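Local coordinates for RING finger protein unkempt homolog (Mus musculus, PDB 5ELK) that binds RNA sequence-specifically through clustered CCCH zinc fingers and represses translation to shape the early morphology of cortical neurons, at residues A[9-14]-A[40-45]; A[16-21]-A[33-38]; A[55-60]-A[68-73]. One frame throughout, in Å; residues are numbered along the deposited sequence.

Interaction 1 of 3, residues A[9-14]-A[40-45]. With nucleotides of chain B.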
loop_
_atom_site.group_PDB
_atom_site.type_symbol
_atom_site.label_atom_id
_atom_site.label_comp_id
_atom_site.label_asym_id
_atom_site.label_seq_id
_atom_site.Cartn_x
_atom_site.Cartn_y
_atom_site.Cartn_z
ATOM N N TYR A 9 7.287 -3.770 -9.297
ATOM C CA TYR A 9 6.161 -3.163 -9.995
ATOM C C TYR A 9 5.077 -2.797 -8.990
ATOM O O TYR A 9 4.385 -1.769 -9.124
ATOM C CB TYR A 9 5.600 -4.143 -11.027
ATOM C CG TYR A 9 4.524 -3.559 -11.919
ATOM C CD1 TYR A 9 4.852 -2.879 -13.085
ATOM C CD2 TYR A 9 3.178 -3.692 -11.597
ATOM C CE1 TYR A 9 3.867 -2.347 -13.903
ATOM C CE2 TYR A 9 2.192 -3.161 -12.409
ATOM C CZ TYR A 9 2.543 -2.491 -13.558
ATOM O OH TYR A 9 1.563 -1.961 -14.363
ATOM N N VAL A 10 4.926 -3.655 -7.987
ATOM C CA VAL A 10 3.997 -3.399 -6.903
ATOM C C VAL A 10 4.383 -2.080 -6.267
ATOM O O VAL A 10 3.537 -1.210 -6.049
ATOM C CB VAL A 10 4.066 -4.513 -5.844
ATOM C CG1 VAL A 10 3.231 -4.161 -4.604
ATOM C CG2 VAL A 10 3.610 -5.819 -6.448
ATOM N N LEU A 11 5.676 -1.941 -5.994
ATOM C CA LEU A 11 6.216 -0.744 -5.353
ATOM C C LEU A 11 5.873 0.513 -6.124
ATOM O O LEU A 11 5.509 1.527 -5.538
ATOM C CB LEU A 11 7.733 -0.826 -5.253
ATOM C CG LEU A 11 8.393 -0.329 -3.965
ATOM C CD1 LEU A 11 9.859 -0.021 -4.255
ATOM C CD2 LEU A 11 7.688 0.867 -3.306
ATOM N N GLY A 12 5.986 0.448 -7.445
ATOM C CA GLY A 12 5.806 1.627 -8.268
ATOM C C GLY A 12 4.365 1.962 -8.598
ATOM O O GLY A 12 4.059 3.117 -8.895
ATOM N N ASN A 13 3.476 0.975 -8.513
ATOM C CA ASN A 13 2.142 1.105 -9.102
ATOM C C ASN A 13 0.958 0.698 -8.225
ATOM O O ASN A 13 -0.173 1.083 -8.510
ATOM C CB ASN A 13 2.092 0.307 -10.408
ATOM C CG ASN A 13 3.213 0.679 -11.353
ATOM O OD1 ASN A 13 4.012 -0.171 -11.762
ATOM N ND2 ASN A 13 3.290 1.963 -11.695
ATOM N N TYR A 14 1.203 -0.072 -7.169
ATOM C CA TYR A 14 0.120 -0.596 -6.335
ATOM C C TYR A 14 -0.822 0.495 -5.798
ATOM O O TYR A 14 -0.390 1.401 -5.095
ATOM C CB TYR A 14 0.703 -1.372 -5.167
ATOM C CG TYR A 14 -0.325 -2.093 -4.331
ATOM C CD1 TYR A 14 -0.908 -3.255 -4.790
ATOM C CD2 TYR A 14 -0.696 -1.628 -3.082
ATOM C CE1 TYR A 14 -1.835 -3.933 -4.037
ATOM C CE2 TYR A 14 -1.633 -2.308 -2.316
ATOM C CZ TYR A 14 -2.193 -3.460 -2.806
ATOM O OH TYR A 14 -3.121 -4.159 -2.076
ATOM N N ASP A 40 -7.935 4.329 0.417
ATOM C CA ASP A 40 -7.331 3.155 -0.214
ATOM C C ASP A 40 -6.264 3.638 -1.195
ATOM O O ASP A 40 -5.416 2.872 -1.665
ATOM C CB ASP A 40 -8.436 2.408 -0.975
ATOM C CG ASP A 40 -8.033 1.024 -1.407
ATOM O OD1 ASP A 40 -7.264 0.368 -0.682
ATOM O OD2 ASP A 40 -8.507 0.580 -2.474
ATOM N N ARG A 41 -6.310 4.933 -1.490
ATOM C CA ARG A 41 -5.496 5.517 -2.537
ATOM C C ARG A 41 -4.046 5.642 -2.114
ATOM O O ARG A 41 -3.728 5.751 -0.929
ATOM C CB ARG A 41 -6.047 6.892 -2.908
ATOM C CG ARG A 41 -5.289 7.589 -4.011
ATOM C CD ARG A 41 -6.079 8.766 -4.534
ATOM N NE ARG A 41 -5.312 10.004 -4.475
ATOM C CZ ARG A 41 -4.440 10.385 -5.401
ATOM N NH1 ARG A 41 -4.210 9.622 -6.464
ATOM N NH2 ARG A 41 -3.792 11.530 -5.264
ATOM N N ARG A 42 -3.171 5.637 -3.107
ATOM C CA ARG A 42 -1.744 5.753 -2.882
ATOM C C ARG A 42 -1.131 6.663 -3.939
ATOM O O ARG A 42 -1.251 6.409 -5.136
ATOM C CB ARG A 42 -1.102 4.359 -2.934
ATOM C CG ARG A 42 0.401 4.347 -2.927
ATOM C CD ARG A 42 0.917 3.011 -2.436
ATOM N NE ARG A 42 2.376 2.935 -2.442
ATOM C CZ ARG A 42 3.099 2.500 -3.468
ATOM N NH1 ARG A 42 2.503 2.102 -4.582
ATOM N NH2 ARG A 42 4.419 2.455 -3.380
ATOM N N ARG A 43 -0.487 7.737 -3.501
ATOM C CA ARG A 43 0.296 8.553 -4.414
ATOM C C ARG A 43 1.543 7.772 -4.811
ATOM O O ARG A 43 2.244 7.222 -3.960
ATOM C CB ARG A 43 0.672 9.880 -3.763
ATOM C CG ARG A 43 -0.531 10.753 -3.432
ATOM C CD ARG A 43 -0.164 11.873 -2.474
ATOM N NE ARG A 43 0.162 11.361 -1.147
ATOM C CZ ARG A 43 0.748 12.071 -0.189
ATOM N NH1 ARG A 43 1.084 13.331 -0.397
ATOM N NH2 ARG A 43 1.006 11.514 0.980
ATOM N N SER A 44 1.801 7.701 -6.109
ATOM C CA SER A 44 2.980 7.027 -6.595
ATOM C C SER A 44 4.209 7.730 -6.021
ATOM O O SER A 44 4.357 8.942 -6.194
ATOM C CB SER A 44 3.020 7.068 -8.119
ATOM O OG SER A 44 4.120 6.316 -8.598
ATOM N N PRO A 45 5.095 6.977 -5.335
ATOM C CA PRO A 45 6.292 7.582 -4.742
ATOM C C PRO A 45 7.308 8.054 -5.767
ATOM O O PRO A 45 8.341 8.587 -5.367
ATOM C CB PRO A 45 6.873 6.457 -3.891
ATOM C CG PRO A 45 6.358 5.223 -4.497
ATOM C CD PRO A 45 5.002 5.544 -5.017
ATOM P P G B 5 -4.720 -5.249 10.312
ATOM O OP1 G B 5 -4.935 -4.275 11.417
ATOM O OP2 G B 5 -5.229 -6.637 10.469
ATOM O "O5'" G B 5 -5.347 -4.704 8.951
ATOM C "C5'" G B 5 -5.459 -3.309 8.699
ATOM C "C4'" G B 5 -5.687 -3.027 7.233
ATOM O "O4'" G B 5 -4.432 -3.185 6.515
ATOM C "C3'" G B 5 -6.702 -3.937 6.534
ATOM O "O3'" G B 5 -7.433 -3.187 5.562
ATOM C "C2'" G B 5 -5.812 -4.953 5.823
ATOM O "O2'" G B 5 -6.395 -5.546 4.677
ATOM C "C1'" G B 5 -4.600 -4.101 5.454
ATOM N N9 G B 5 -3.356 -4.866 5.306
ATOM C C8 G B 5 -2.667 -5.524 6.299
ATOM N N7 G B 5 -1.593 -6.113 5.860
ATOM C C5 G B 5 -1.571 -5.836 4.500
ATOM C C6 G B 5 -0.638 -6.215 3.498
ATOM O O6 G B 5 0.380 -6.896 3.620
ATOM N N1 G B 5 -0.988 -5.727 2.247
ATOM C C2 G B 5 -2.096 -4.953 1.996
ATOM N N2 G B 5 -2.261 -4.569 0.722
ATOM N N3 G B 5 -2.974 -4.587 2.918
ATOM C C4 G B 5 -2.650 -5.061 4.141
#
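Arg42 gives its guanidinium edge to two backbone carbonyls in and just after the last turn of helix 7-13. Arg42 NH2 donates to Leu11 O at 2.6 Å with an N-H...O angle of 167°, in the carbonyl plane and 1° out of the guanidinium plane; NH1 of Arg42 binds Tyr14 O at 3.0 Å, on a lone pair, and adds a weak bond to Leu11 O. An extended chain, with CG anti to the backbone N (chi1 171°), carries the charged group this far. Pro45 CD lies above one face, offset toward its rim; with the in-plane bonds this probably limits rotation. Leu11 CD2 approaches NH2 of Arg42 to 3.6 Å. Against this tight part stands the partly exposed margin at Gly12 and Pro45, where Ser44, itself buried, adds one longer hydrogen bond, OG to Gly12 O at 3.2 Å. The Tyr14 ring reaches the RNA: its OH, hydrogen-bonded to Tyr30 O, comes within 3.0 Å of N2 of nucleotide G5 of chain B, and its ring stacks with Phe87. Carbonyls near the end of a helix carry partial negative charge, so a cationic guanidinium there probably gains electrostatically as well as by hydrogen bonding.

Interaction 2 of 3, residues A[16-21]-A[33-38]. With ZN (zinc ion), chain C.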
loop_
_atom_site.group_PDB
_atom_site.type_symbol
_atom_site.label_atom_id
_atom_site.label_comp_id
_atom_site.label_asym_id
_atom_site.label_seq_id
_atom_site.Cartn_x
_atom_site.Cartn_y
_atom_site.Cartn_z
ATOM N N THR A 16 -2.147 2.941 -7.251
ATOM C CA THR A 16 -1.810 4.241 -7.810
ATOM C C THR A 16 -2.968 4.741 -8.670
ATOM O O THR A 16 -3.094 5.941 -8.944
ATOM C CB THR A 16 -0.531 4.113 -8.664
ATOM O OG1 THR A 16 0.594 3.980 -7.790
ATOM C CG2 THR A 16 -0.321 5.310 -9.574
ATOM N N GLU A 17 -3.822 3.806 -9.075
ATOM C CA GLU A 17 -4.891 4.089 -10.020
ATOM C C GLU A 17 -6.202 3.413 -9.613
ATOM O O GLU A 17 -6.202 2.490 -8.796
ATOM C CB GLU A 17 -4.457 3.647 -11.421
ATOM C CG GLU A 17 -3.431 4.578 -12.068
ATOM C CD GLU A 17 -2.873 4.045 -13.380
ATOM O OE1 GLU A 17 -2.402 2.892 -13.408
ATOM O OE2 GLU A 17 -2.900 4.788 -14.385
ATOM N N PRO A 18 -7.328 3.892 -10.165
ATOM C CA PRO A 18 -8.655 3.433 -9.736
ATOM C C PRO A 18 -9.182 2.199 -10.455
ATOM O O PRO A 18 -9.004 2.045 -11.665
ATOM C CB PRO A 18 -9.554 4.629 -10.051
ATOM C CG PRO A 18 -8.886 5.312 -11.202
ATOM C CD PRO A 18 -7.408 5.079 -11.037
ATOM N N CYS A 19 -9.853 1.339 -9.697
ATOM C CA CYS A 19 -10.432 0.123 -10.242
ATOM C C CYS A 19 -11.487 0.447 -11.295
ATOM O O CYS A 19 -12.374 1.267 -11.054
ATOM C CB CYS A 19 -11.069 -0.689 -9.120
ATOM S SG CYS A 19 -11.437 -2.375 -9.570
ATOM N N LYS A 20 -11.387 -0.198 -12.457
ATOM C CA LYS A 20 -12.369 -0.029 -13.530
ATOM C C LYS A 20 -13.784 -0.372 -13.077
ATOM O O LYS A 20 -14.739 0.344 -13.389
ATOM C CB LYS A 20 -12.010 -0.901 -14.743
ATOM C CG LYS A 20 -10.988 -0.299 -15.708
ATOM C CD LYS A 20 -11.378 1.110 -16.166
ATOM C CE LYS A 20 -10.750 2.196 -15.286
ATOM N NZ LYS A 20 -11.747 3.186 -14.768
ATOM N N LYS A 21 -13.909 -1.475 -12.349
ATOM C CA LYS A 21 -15.206 -1.951 -11.898
ATOM C C LYS A 21 -15.515 -1.426 -10.497
ATOM O O LYS A 21 -14.830 -1.784 -9.539
ATOM C CB LYS A 21 -15.225 -3.482 -11.905
ATOM C CG LYS A 21 -16.246 -4.072 -12.865
ATOM C CD LYS A 21 -16.487 -5.551 -12.599
ATOM C CE LYS A 21 -17.306 -6.183 -13.715
ATOM N NZ LYS A 21 -18.496 -5.360 -14.057
ATOM N N PRO A 33 -5.181 -4.455 -6.908
ATOM C CA PRO A 33 -4.071 -3.493 -6.979
ATOM C C PRO A 33 -4.472 -2.092 -7.446
ATOM O O PRO A 33 -3.603 -1.287 -7.786
ATOM C CB PRO A 33 -3.129 -4.137 -7.995
ATOM C CG PRO A 33 -4.051 -4.896 -8.921
ATOM C CD PRO A 33 -5.169 -5.397 -8.044
ATOM N N TYR A 34 -5.769 -1.806 -7.447
ATOM C CA TYR A 34 -6.268 -0.490 -7.827
ATOM C C TYR A 34 -7.038 0.067 -6.634
ATOM O O TYR A 34 -7.391 -0.686 -5.727
ATOM C CB TYR A 34 -7.136 -0.594 -9.084
ATOM C CG TYR A 34 -6.384 -1.158 -10.281
ATOM C CD1 TYR A 34 -5.456 -0.388 -10.971
ATOM C CD2 TYR A 34 -6.590 -2.466 -10.708
ATOM C CE1 TYR A 34 -4.757 -0.903 -12.060
ATOM C CE2 TYR A 34 -5.897 -2.985 -11.796
ATOM C CZ TYR A 34 -4.982 -2.201 -12.468
ATOM O OH TYR A 34 -4.296 -2.716 -13.553
ATOM N N TYR A 35 -7.262 1.381 -6.605
ATOM C CA TYR A 35 -7.901 1.992 -5.442
ATOM C C TYR A 35 -9.370 2.261 -5.684
ATOM O O TYR A 35 -9.801 2.509 -6.811
ATOM C CB TYR A 35 -7.174 3.265 -4.977
ATOM C CG TYR A 35 -7.344 4.496 -5.853
ATOM C CD1 TYR A 35 -8.512 5.240 -5.831
ATOM C CD2 TYR A 35 -6.313 4.937 -6.664
ATOM C CE1 TYR A 35 -8.656 6.371 -6.617
ATOM C CE2 TYR A 35 -6.447 6.057 -7.447
ATOM C CZ TYR A 35 -7.614 6.774 -7.422
ATOM O OH TYR A 35 -7.729 7.899 -8.211
ATOM N N HIS A 36 -10.128 2.195 -4.597
ATOM C CA HIS A 36 -11.580 2.226 -4.645
ATOM C C HIS A 36 -12.113 3.458 -3.930
ATOM O O HIS A 36 -13.214 3.927 -4.210
ATOM C CB HIS A 36 -12.112 0.946 -4.006
ATOM C CG HIS A 36 -11.587 -0.300 -4.646
ATOM N ND1 HIS A 36 -10.289 -0.742 -4.470
ATOM C CD2 HIS A 36 -12.170 -1.186 -5.486
ATOM C CE1 HIS A 36 -10.107 -1.850 -5.161
ATOM N NE2 HIS A 36 -11.233 -2.145 -5.788
ATOM N N ASN A 37 -11.319 3.989 -3.011
ATOM C CA ASN A 37 -11.677 5.215 -2.312
ATOM C C ASN A 37 -10.435 6.040 -1.970
ATOM O O ASN A 37 -9.324 5.718 -2.402
ATOM C CB ASN A 37 -12.503 4.897 -1.060
ATOM C CG ASN A 37 -11.884 3.809 -0.201
ATOM O OD1 ASN A 37 -10.855 4.016 0.442
ATOM N ND2 ASN A 37 -12.520 2.647 -0.169
ATOM N N SER A 38 -10.632 7.111 -1.207
ATOM C CA SER A 38 -9.547 8.017 -0.846
ATOM C C SER A 38 -8.642 7.369 0.182
ATOM O O SER A 38 -7.426 7.565 0.159
ATOM C CB SER A 38 -10.109 9.331 -0.291
ATOM O OG SER A 38 -10.889 9.106 0.869
HETATM ZN ZN ZN C . -10.868 -3.135 -7.510
#
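The backbones of 16-21 and 33-38 meet in a single beta bridge, Pro18 with Tyr35, CA atoms 4.6 Å apart, closed by Tyr35 N to Glu17 O at 2.7 Å and Cys19 N to Tyr35 O at 3.1 Å. Both bonds are fairly straight, each with an N-H...O angle of 161°, and Pro18 CA adds a CH...O contact to Tyr35 O. Beside the bridge the Pro18 ring and the Tyr35 side chain lie alongside each other and point the same way: Pro18 CB sits over the face of the tyrosine ring in a CH-pi contact, 4.1 Å from its centroid and 20° off the normal. Tyr35 CG stands between its backbone N and carbonyl carbon (chi1 73°), which brings the ring over the Glu17-Pro18 peptide. A serine in place of Tyr35 would probably leave Pro18 CB without its aromatic face and the Glu17-Pro18 peptide less covered. Tyr34 turns its ring edge to Glu17 O, while its CB packs on Cys19 CB.

At the other end Cys19 SG, 2.3 Å from the zinc ion, and His36 NE2, 2.0 Å from it, join Cys26 and Cys32 in the CCCH site. His36 ND1 is hydrogen-bonded to Asp40 OD2, a second-shell link that probably helps to orient the imidazole. The contact is made of loops, at the surface between helix 7-13 and strand 59-60 in sequence; Thr16 OG1 bonds weakly back to Asn13 O, and Tyr35 rests on Arg41.

Interaction 3 of 3, residues A[55-60]-A[68-73]; sequences CPNVKH and GKCENG. With ZN (zinc ion), chain D.
Two turns face each other without pairing as strands: Val58 N and Lys59 N both bond to Cys55 O, which coils 55-59 tightly, while Cys70 to Gly73 forms a type I beta turn, and the closest CA atoms, those of Asn57 and Cys70, are 5.4 Å apart. The zinc ion joins them. Cys55 SG and Cys70 SG each bind it at 2.4 Å, with the two sulfurs 3.7 Å from each other. In both cysteines SG is anti to the backbone N (Cys55 chi1 -178°, Cys70 chi1 -179°), which places each SG within bonding distance of the zinc ion. Cys76 and His80 complete the four ligands, the CCCH arrangement of this finger. Around the metal, backbone N-H groups support the sulfurs: Asn72 N donates to Cys70 SG at 3.6 Å, and Asn57 N makes a weak bond of similar length to Cys55 SG. Such N-H...S bonds probably ease the negative charge on the thiolates. Side-chain packing is otherwise modest. Val58 CG2 touches Cys70 CB at 4.0 Å, and the Val58 side chain also packs on His80; on the solvent side Asn57 ND2 stands 3.8 Å from Cys70 SG.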
loop_
_atom_site.group_PDB
_atom_site.type_symbol
_atom_site.label_atom_id
_atom_site.label_comp_id
_atom_site.label_asym_id
_atom_site.label_seq_id
_atom_site.Cartn_x
_atom_site.Cartn_y
_atom_site.Cartn_z
ATOM N N CYS A 55 0.780 11.288 8.343
ATOM C CA CYS A 55 0.362 12.671 8.545
ATOM C C CYS A 55 -0.611 12.719 9.721
ATOM O O CYS A 55 -1.643 12.053 9.695
ATOM C CB CYS A 55 -0.310 13.234 7.289
ATOM S SG CYS A 55 -0.813 14.984 7.426
ATOM N N PRO A 56 -0.281 13.483 10.771
ATOM C CA PRO A 56 -1.154 13.515 11.952
ATOM C C PRO A 56 -2.420 14.349 11.758
ATOM O O PRO A 56 -3.274 14.370 12.653
ATOM C CB PRO A 56 -0.256 14.115 13.028
ATOM C CG PRO A 56 0.698 14.946 12.265
ATOM C CD PRO A 56 0.956 14.247 10.987
ATOM N N ASN A 57 -2.550 15.006 10.606
ATOM C CA ASN A 57 -3.806 15.663 10.242
ATOM C C ASN A 57 -4.764 14.632 9.664
ATOM O O ASN A 57 -5.923 14.919 9.430
ATOM C CB ASN A 57 -3.590 16.790 9.217
ATOM C CG ASN A 57 -2.614 17.851 9.690
ATOM O OD1 ASN A 57 -2.690 18.325 10.820
ATOM N ND2 ASN A 57 -1.696 18.238 8.813
ATOM N N VAL A 58 -4.263 13.427 9.412
ATOM C CA VAL A 58 -5.090 12.367 8.845
ATOM C C VAL A 58 -5.161 11.212 9.808
ATOM O O VAL A 58 -6.239 10.692 10.072
ATOM C CB VAL A 58 -4.535 11.860 7.521
ATOM C CG1 VAL A 58 -5.480 10.810 6.915
ATOM C CG2 VAL A 58 -4.322 13.025 6.582
ATOM N N LYS A 59 -4.012 10.818 10.336
ATOM C CA LYS A 59 -3.969 9.725 11.290
ATOM C C LYS A 59 -3.944 10.263 12.709
ATOM O O LYS A 59 -2.924 10.756 13.187
ATOM C CB LYS A 59 -2.764 8.814 11.049
ATOM C CG LYS A 59 -2.859 7.541 11.863
ATOM C CD LYS A 59 -1.582 6.739 11.841
ATOM C CE LYS A 59 -1.782 5.356 12.441
ATOM N NZ LYS A 59 -0.549 4.528 12.332
ATOM N N HIS A 60 -5.085 10.166 13.376
ATOM C CA HIS A 60 -5.199 10.566 14.766
ATOM C C HIS A 60 -5.143 9.312 15.635
ATOM O O HIS A 60 -6.129 8.588 15.752
ATOM C CB HIS A 60 -6.502 11.331 14.975
ATOM C CG HIS A 60 -6.596 12.589 14.167
ATOM N ND1 HIS A 60 -7.163 12.626 12.910
ATOM C CD2 HIS A 60 -6.190 13.855 14.432
ATOM C CE1 HIS A 60 -7.109 13.860 12.441
ATOM N NE2 HIS A 60 -6.521 14.624 13.343
ATOM N N GLY A 68 -8.535 14.115 2.866
ATOM C CA GLY A 68 -8.980 15.497 2.811
ATOM C C GLY A 68 -9.032 15.900 4.269
ATOM O O GLY A 68 -9.154 15.028 5.101
ATOM N N LYS A 69 -8.950 17.183 4.588
ATOM C CA LYS A 69 -8.823 17.651 5.984
ATOM C C LYS A 69 -7.359 17.686 6.373
ATOM O O LYS A 69 -7.019 18.054 7.497
ATOM C CB LYS A 69 -9.632 16.832 7.009
ATOM C CG LYS A 69 -11.110 16.702 6.672
ATOM C CD LYS A 69 -11.882 15.911 7.721
ATOM C CE LYS A 69 -13.391 16.137 7.579
ATOM N NZ LYS A 69 -13.786 17.548 7.861
ATOM N N CYS A 70 -6.493 17.263 5.453
ATOM C CA CYS A 70 -5.143 17.785 5.444
ATOM C C CYS A 70 -5.089 18.857 4.374
ATOM O O CYS A 70 -5.291 18.585 3.196
ATOM C CB CYS A 70 -4.085 16.731 5.175
ATOM S SG CYS A 70 -2.453 17.483 5.213
ATOM N N GLU A 71 -4.841 20.084 4.808
ATOM C CA GLU A 71 -4.874 21.250 3.946
ATOM C C GLU A 71 -3.718 21.262 2.948
ATOM O O GLU A 71 -3.692 22.079 2.027
ATOM C CB GLU A 71 -4.821 22.489 4.823
ATOM C CG GLU A 71 -6.008 22.602 5.772
ATOM C CD GLU A 71 -7.287 23.013 5.073
ATOM O OE1 GLU A 71 -7.212 23.575 3.957
ATOM O OE2 GLU A 71 -8.369 22.771 5.649
ATOM N N ASN A 72 -2.772 20.343 3.128
ATOM C CA ASN A 72 -1.600 20.263 2.264
ATOM C C ASN A 72 -1.927 19.587 0.939
ATOM O O ASN A 72 -1.314 19.882 -0.086
ATOM C CB ASN A 72 -0.476 19.515 2.974
ATOM C CG ASN A 72 0.171 20.336 4.069
ATOM O OD1 ASN A 72 0.396 21.540 3.909
ATOM N ND2 ASN A 72 0.483 19.689 5.188
ATOM N N GLY A 73 -2.912 18.699 0.962
ATOM C CA GLY A 73 -3.286 17.949 -0.221
ATOM C C GLY A 73 -2.191 16.972 -0.620
ATOM O O GLY A 73 -1.424 16.506 0.215
HETATM ZN ZN ZN D . -0.892 15.666 5.122
#

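From the N terminus, helix 7-13 opens interaction 1, which closes only when the chain returns at 40-45. Inside that loop, interaction 2 brings 16-21 against 33-38 and closes the smaller loop of the first zinc finger of this three-finger fragment, so the two are nested. They also touch, at Tyr14 with Pro33 and at Arg41 with Tyr35, so the segment after the helix and the return segment both pack on the finger. Interaction 3 follows in series: it opens after interaction 1 has closed, spans the short strands 59-60 and 63-64, and knits the second finger. Interactions 2 and 3 make no touch, their centres being about 20 Å apart; Arg43 NH1 just touches Gly73 O, where interactions 1 and 3 meet.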